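Local atomic coordinates of CaaX farnesyltransferase beta subunit Ram1 (Aspergillus fumigatus, PDB entry 4L9P), a protein that probably catalyses, with an alpha subunit, transfer of a farnesyl group to the cysteine of C-terminal CaaX motifs, binding zinc and the peptide. Residues A205-S209 and V259-L264; F219-K225 and W511-F517. All coordinates share one frame; numbering follows the deposited sequence.

Interaction 1 of 2, residues A205-S209 and V259-L264; sequences AAVLS and VVHALL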
loop_
_atom_site.group_PDB
_atom_site.type_symbol
_atom_site.label_atom_id
_atom_site.label_comp_id
_atom_site.label_asym_id
_atom_site.label_seq_id
_atom_site.Cartn_x
_atom_site.Cartn_y
_atom_site.Cartn_z
ATOM N N ALA B 205 -7.391 -12.030 4.573
ATOM C CA ALA B 205 -6.374 -12.981 5.063
ATOM C C ALA B 205 -6.948 -14.363 5.266
ATOM O O ALA B 205 -6.305 -15.377 4.925
ATOM C CB ALA B 205 -5.784 -12.474 6.398
ATOM N N ALA B 206 -8.160 -14.436 5.820
ATOM C CA ALA B 206 -8.744 -15.725 6.023
ATOM C C ALA B 206 -9.094 -16.429 4.708
ATOM O O ALA B 206 -8.878 -17.637 4.577
ATOM C CB ALA B 206 -10.005 -15.596 6.931
ATOM N N VAL B 207 -9.715 -15.703 3.775
ATOM C CA VAL B 207 -10.032 -16.324 2.485
ATOM C C VAL B 207 -8.809 -16.802 1.748
ATOM O O VAL B 207 -8.823 -17.891 1.151
ATOM C CB VAL B 207 -10.872 -15.345 1.617
ATOM C CG1 VAL B 207 -11.042 -15.855 0.166
ATOM C CG2 VAL B 207 -12.250 -15.161 2.254
ATOM N N LEU B 208 -7.741 -16.018 1.761
ATOM C CA LEU B 208 -6.512 -16.441 1.079
ATOM C C LEU B 208 -5.905 -17.653 1.794
ATOM O O LEU B 208 -5.355 -18.567 1.132
ATOM C CB LEU B 208 -5.490 -15.287 1.082
ATOM C CG LEU B 208 -5.841 -14.136 0.127
ATOM C CD1 LEU B 208 -4.678 -13.169 0.013
ATOM C CD2 LEU B 208 -6.347 -14.531 -1.246
ATOM N N SER B 209 -5.998 -17.673 3.129
ATOM C CA SER B 209 -5.510 -18.856 3.863
ATOM C C SER B 209 -6.289 -20.105 3.503
ATOM O O SER B 209 -5.727 -21.198 3.333
ATOM C CB SER B 209 -5.589 -18.614 5.377
ATOM O OG SER B 209 -4.720 -17.546 5.799
ATOM N N VAL B 259 -11.271 -8.606 -3.640
ATOM C CA VAL B 259 -10.633 -9.932 -3.712
ATOM C C VAL B 259 -11.513 -10.953 -3.039
ATOM O O VAL B 259 -11.687 -12.062 -3.585
ATOM C CB VAL B 259 -9.252 -9.890 -3.036
ATOM C CG1 VAL B 259 -8.776 -11.315 -2.715
ATOM C CG2 VAL B 259 -8.263 -9.187 -3.966
ATOM N N VAL B 260 -12.056 -10.663 -1.848
ATOM C CA VAL B 260 -12.994 -11.620 -1.217
ATOM C C VAL B 260 -14.204 -11.879 -2.128
ATOM O O VAL B 260 -14.623 -13.035 -2.321
ATOM C CB VAL B 260 -13.462 -11.098 0.112
ATOM C CG1 VAL B 260 -14.631 -11.927 0.723
ATOM C CG2 VAL B 260 -12.246 -11.080 1.103
ATOM N N HIS B 261 -14.729 -10.791 -2.698
ATOM C CA HIS B 261 -15.907 -10.913 -3.576
ATOM C C HIS B 261 -15.591 -11.834 -4.750
ATOM O O HIS B 261 -16.404 -12.720 -5.097
ATOM C CB HIS B 261 -16.266 -9.499 -4.022
ATOM C CG HIS B 261 -17.546 -9.405 -4.789
ATOM N ND1 HIS B 261 -17.688 -9.885 -6.079
ATOM C CD2 HIS B 261 -18.764 -8.929 -4.409
ATOM C CE1 HIS B 261 -18.949 -9.676 -6.469
ATOM N NE2 HIS B 261 -19.621 -9.101 -5.470
ATOM N N ALA B 262 -14.447 -11.621 -5.397
ATOM C CA ALA B 262 -14.078 -12.406 -6.576
ATOM C C ALA B 262 -13.798 -13.863 -6.224
ATOM O O ALA B 262 -14.286 -14.779 -6.901
ATOM C CB ALA B 262 -12.816 -11.834 -7.238
ATOM N N LEU B 263 -12.994 -14.110 -5.183
ATOM C CA LEU B 263 -12.629 -15.505 -4.932
ATOM C C LEU B 263 -13.834 -16.350 -4.444
ATOM O O LEU B 263 -13.819 -17.557 -4.623
ATOM C CB LEU B 263 -11.494 -15.600 -3.898
ATOM C CG LEU B 263 -10.181 -15.078 -4.449
ATOM C CD1 LEU B 263 -9.115 -15.077 -3.286
ATOM C CD2 LEU B 263 -9.648 -15.937 -5.594
ATOM N N LEU B 264 -14.842 -15.738 -3.810
ATOM C CA LEU B 264 -16.031 -16.446 -3.327
ATOM C C LEU B 264 -17.179 -16.400 -4.369
ATOM O O LEU B 264 -18.275 -16.888 -4.088
ATOM C CB LEU B 264 -16.514 -15.826 -2.014
ATOM C CG LEU B 264 -15.484 -15.905 -0.854
ATOM C CD1 LEU B 264 -16.201 -15.322 0.375
ATOM C CD2 LEU B 264 -14.856 -17.272 -0.591
#

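Interaction 2 of 2, residues F219-K225 and W511-F517; sequences FKLIDRK and WFENQSF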
loop_
_atom_site.group_PDB
_atom_site.type_symbol
_atom_site.label_atom_id
_atom_site.label_comp_id
_atom_site.label_asym_id
_atom_site.label_seq_id
_atom_site.Cartn_x
_atom_site.Cartn_y
_atom_site.Cartn_z
ATOM N N PHE B 219 -13.534 -24.707 2.378
ATOM C CA PHE B 219 -14.339 -23.789 1.557
ATOM C C PHE B 219 -15.755 -23.643 2.154
ATOM O O PHE B 219 -16.367 -22.569 2.125
ATOM C CB PHE B 219 -14.486 -24.297 0.126
ATOM C CG PHE B 219 -13.202 -24.321 -0.675
ATOM C CD1 PHE B 219 -12.037 -23.683 -0.254
ATOM C CD2 PHE B 219 -13.162 -25.004 -1.885
ATOM C CE1 PHE B 219 -10.848 -23.719 -1.066
ATOM C CE2 PHE B 219 -12.001 -25.029 -2.667
ATOM C CZ PHE B 219 -10.850 -24.432 -2.242
ATOM N N LYS B 220 -16.255 -24.736 2.712
ATOM C CA LYS B 220 -17.602 -24.759 3.286
ATOM C C LYS B 220 -17.737 -23.931 4.562
ATOM O O LYS B 220 -18.837 -23.591 4.955
ATOM C CB LYS B 220 -18.050 -26.212 3.556
ATOM C CG LYS B 220 -18.526 -26.900 2.295
ATOM C CD LYS B 220 -18.691 -28.408 2.504
ATOM C CE LYS B 220 -19.445 -28.809 3.713
ATOM N NZ LYS B 220 -19.583 -30.326 3.597
ATOM N N LEU B 221 -16.635 -23.586 5.217
ATOM C CA LEU B 221 -16.773 -22.904 6.487
ATOM C C LEU B 221 -17.369 -21.514 6.291
ATOM O O LEU B 221 -18.110 -20.998 7.135
ATOM C CB LEU B 221 -15.442 -22.911 7.213
ATOM C CG LEU B 221 -14.392 -21.871 6.985
ATOM C CD1 LEU B 221 -14.786 -20.585 7.765
ATOM C CD2 LEU B 221 -13.087 -22.408 7.505
ATOM N N ILE B 222 -17.022 -20.888 5.180
ATOM C CA ILE B 222 -17.469 -19.519 4.931
ATOM C C ILE B 222 -18.978 -19.422 4.697
ATOM O O ILE B 222 -19.509 -20.121 3.850
ATOM C CB ILE B 222 -16.743 -18.918 3.717
ATOM C CG1 ILE B 222 -15.211 -19.027 3.876
ATOM C CG2 ILE B 222 -17.293 -17.469 3.475
ATOM C CD1 ILE B 222 -14.374 -18.946 2.544
ATOM N N ASP B 223 -19.670 -18.520 5.421
ATOM C CA ASP B 223 -21.071 -18.242 5.135
ATOM C C ASP B 223 -21.083 -17.197 4.021
ATOM O O ASP B 223 -20.905 -16.008 4.261
ATOM C CB ASP B 223 -21.820 -17.747 6.393
ATOM C CG ASP B 223 -23.316 -17.499 6.143
ATOM O OD1 ASP B 223 -23.748 -17.301 4.980
ATOM O OD2 ASP B 223 -24.076 -17.529 7.125
ATOM N N ARG B 224 -21.240 -17.666 2.787
ATOM C CA ARG B 224 -21.123 -16.755 1.626
ATOM C C ARG B 224 -22.207 -15.734 1.536
ATOM O O ARG B 224 -21.917 -14.568 1.199
ATOM C CB ARG B 224 -21.224 -17.477 0.279
ATOM C CG ARG B 224 -20.104 -18.165 -0.294
ATOM C CD ARG B 224 -20.872 -19.089 -1.302
ATOM N NE ARG B 224 -20.768 -18.527 -2.585
ATOM C CZ ARG B 224 -21.261 -18.954 -3.722
ATOM N NH1 ARG B 224 -22.171 -19.953 -3.841
ATOM N NH2 ARG B 224 -20.840 -18.271 -4.767
ATOM N N LYS B 225 -23.462 -16.127 1.789
ATOM C CA LYS B 225 -24.539 -15.147 1.756
ATOM C C LYS B 225 -24.337 -14.061 2.819
ATOM O O LYS B 225 -24.526 -12.863 2.548
ATOM C CB LYS B 225 -25.919 -15.818 1.935
ATOM C CG LYS B 225 -26.973 -14.782 1.850
ATOM C CD LYS B 225 -28.321 -15.380 1.703
ATOM C CE LYS B 225 -29.069 -14.587 0.734
ATOM N NZ LYS B 225 -30.348 -15.232 0.549
ATOM N N TRP B 511 -14.610 -23.662 -7.493
ATOM C CA TRP B 511 -15.496 -24.363 -6.557
ATOM C C TRP B 511 -16.729 -23.524 -6.251
ATOM O O TRP B 511 -17.881 -24.020 -6.284
ATOM C CB TRP B 511 -14.777 -24.750 -5.247
ATOM C CG TRP B 511 -15.612 -25.676 -4.344
ATOM C CD1 TRP B 511 -15.700 -27.067 -4.443
ATOM C CD2 TRP B 511 -16.477 -25.309 -3.250
ATOM N NE1 TRP B 511 -16.530 -27.556 -3.467
ATOM C CE2 TRP B 511 -17.046 -26.506 -2.743
ATOM C CE3 TRP B 511 -16.834 -24.100 -2.665
ATOM C CZ2 TRP B 511 -17.927 -26.513 -1.654
ATOM C CZ3 TRP B 511 -17.722 -24.107 -1.588
ATOM C CH2 TRP B 511 -18.254 -25.297 -1.099
ATOM N N PHE B 512 -16.495 -22.246 -5.960
ATOM C CA PHE B 512 -17.633 -21.398 -5.638
ATOM C C PHE B 512 -18.537 -21.125 -6.822
ATOM O O PHE B 512 -19.767 -21.072 -6.648
ATOM C CB PHE B 512 -17.182 -20.096 -4.954
ATOM C CG PHE B 512 -16.910 -20.276 -3.488
ATOM C CD1 PHE B 512 -17.946 -20.480 -2.616
ATOM C CD2 PHE B 512 -15.629 -20.300 -2.997
ATOM C CE1 PHE B 512 -17.709 -20.702 -1.253
ATOM C CE2 PHE B 512 -15.392 -20.544 -1.636
ATOM C CZ PHE B 512 -16.441 -20.706 -0.767
ATOM N N GLU B 513 -17.961 -20.979 -8.019
ATOM C CA GLU B 513 -18.774 -20.835 -9.230
ATOM C C GLU B 513 -19.755 -21.975 -9.424
ATOM O O GLU B 513 -20.827 -21.801 -10.041
ATOM C CB GLU B 513 -17.893 -20.736 -10.477
ATOM C CG GLU B 513 -17.336 -19.370 -10.665
ATOM C CD GLU B 513 -16.544 -19.261 -11.984
ATOM O OE1 GLU B 513 -16.462 -20.228 -12.794
ATOM O OE2 GLU B 513 -16.054 -18.174 -12.266
ATOM N N ASN B 514 -19.373 -23.141 -8.920
ATOM C CA ASN B 514 -20.193 -24.320 -9.089
ATOM C C ASN B 514 -21.129 -24.588 -7.935
ATOM O O ASN B 514 -21.850 -25.606 -7.904
ATOM C CB ASN B 514 -19.305 -25.520 -9.379
ATOM C CG ASN B 514 -18.853 -25.519 -10.782
ATOM O OD1 ASN B 514 -19.618 -25.806 -11.696
ATOM N ND2 ASN B 514 -17.611 -25.235 -10.982
ATOM N N GLN B 515 -21.147 -23.675 -6.970
ATOM C CA GLN B 515 -22.117 -23.785 -5.870
ATOM C C GLN B 515 -23.239 -22.774 -6.062
ATOM O O GLN B 515 -23.002 -21.575 -6.337
ATOM C CB GLN B 515 -21.497 -23.517 -4.504
ATOM C CG GLN B 515 -20.185 -24.254 -4.212
ATOM C CD GLN B 515 -20.240 -25.748 -4.485
ATOM O OE1 GLN B 515 -21.104 -26.454 -3.958
ATOM N NE2 GLN B 515 -19.282 -26.248 -5.303
ATOM N N SER B 516 -24.484 -23.230 -5.893
ATOM C CA SER B 516 -25.556 -22.238 -5.939
ATOM C C SER B 516 -25.453 -21.283 -4.756
ATOM O O SER B 516 -25.003 -21.651 -3.649
ATOM C CB SER B 516 -26.923 -22.901 -5.969
ATOM O OG SER B 516 -26.972 -23.906 -4.975
ATOM N N PHE B 517 -25.845 -20.039 -5.010
ATOM C CA PHE B 517 -25.763 -19.022 -3.986
ATOM C C PHE B 517 -26.843 -19.343 -2.988
ATOM O O PHE B 517 -27.970 -19.715 -3.342
ATOM C CB PHE B 517 -25.943 -17.638 -4.552
ATOM C CG PHE B 517 -25.589 -16.554 -3.573
ATOM C CD1 PHE B 517 -24.307 -16.507 -3.005
ATOM C CD2 PHE B 517 -26.518 -15.545 -3.248
ATOM C CE1 PHE B 517 -23.996 -15.478 -2.118
ATOM C CE2 PHE B 517 -26.194 -14.507 -2.354
ATOM C CZ PHE B 517 -24.931 -14.480 -1.822
HETATM O O HOH W 1 -21.515 -19.052 -7.259
#

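Interaction 1 of 2, residues A205-S209 and V259-L264
V207 and L208 meet V259, V260, L263 and L264 in a wholly apolar, buried helix-to-helix contact of the alpha-alpha toroid. It joins helix 200-213 to the C-terminal end of helix 251-263. The axes of the two short helical segments approach to 10.0 Å at an angle of 33°, so these segments run in roughly the same direction. V207 and V260 lie level with each other, their CA atoms 6.7 Å apart. No hydrogen bond crosses; the contact is aliphatic, made mainly by methyl groups.

V207 is the centre of the contact, and its two branches divide the work. CG1 is turned anti to the backbone N (chi1 171°) and reaches the last helical residue of the partner segment and the one just after it, lying 4.0 Å from L263 CD1 and 4.1 Å from L264 CD2. CG2 takes the other direction and meets V260 CG2 at 4.2 Å. The L263 side chain passes that of V207 at a slant.

L208 is not aimed at the partner helix from its CB, yet the end of its chain comes across. Its CD2 presses on L263 CD1 at 3.5 Å, tighter than usual for two methyl groups, and the two leucine side chains cross at about a right angle. The same L208 CD2 also touches V259 CG1.

Other helices complete the packing: V260 rests on M227 and L231 of helix 224-234, and L263 on A505 and I508 of helix 502-513. Helix 251-263 also carries R252, Y255 and C256, which line the pocket of the bound farnesyl diphosphate analogue.

Within helix 200-213 the polar S209 side chain is satisfied locally. Its OG bonds to A205 O at 2.8 Å, while the helical S209 N reaches that oxygen from the opposite face of the carbonyl plane.

Interaction 2 of 2, residues F219-K225 and W511-F517
R224 NH2 is gripped by two acceptors: a water 2.7 Å away, which lies 2.7 Å from F512 O as well and so bridges the segments, and the carbonyl oxygen of L264. The contact lies toward the outside of the alpha-alpha toroid, where the end of helix 502-513 and the chain beyond it pack on the turn linking helices 216-221 and 224-234. D223 stands at the N-cap of helix 224-234, its OD1 accepting from A226 N, and R224 follows directly.

The neighbouring NH1 donates to Q515 O at 3.1 Å with an N-H...O angle of 157°. Q515 O lies close to the guanidinium plane, but the nitrogen stands 66° out of the carbonyl plane. Aromatic carbons sit over both faces of the guanidinium: F517 CD1 over its centre, and on the opposite face F512 CD1, which is 3.4 Å from R224 NE. A bend at chi3 (101°) turns the group into this slot after CG and CD have run along the F512 ring. Held at both faces and at its edge, the group has little freedom to rotate. Its positive charge, next to carbonyl oxygens at a helix C-terminus, is probably favoured.

Farther along, F219 packs against W511. Its CB lies over the six-membered ring, 3.8 Å from the centroid, a CH-pi contact, and its CD2 comes within 3.5 Å of W511 CG. The ring planes themselves meet obliquely. F219 O faces the edge of F512 at CZ, and I222 CD1 also reaches CZ.

The other face of the indole is occupied from its own segment: Q515 NE2 sits over the ring centre and donates to W511 O at 2.8 Å.

How the interactions relate
Interaction 1 is core and purely aliphatic, whereas interaction 2, farther from the chain centre and partly buried, mixes aromatic packing with a charged group, carbonyl acceptors and water. They adjoin at L264, which ends the 259-264 segment: its CD2 lies 3.5 Å from F512 CE2 and 3.6 Å from I222 CD1, and its O is 3.0 Å from R224 NH2. The L264 side chain therefore serves both apolar surfaces while its carbonyl joins the polar part. Helix 502-513, which carries W511 and F512 of interaction 2, also packs on L263 and L264 of interaction 1. The segments of the two contacts alternate along the chain.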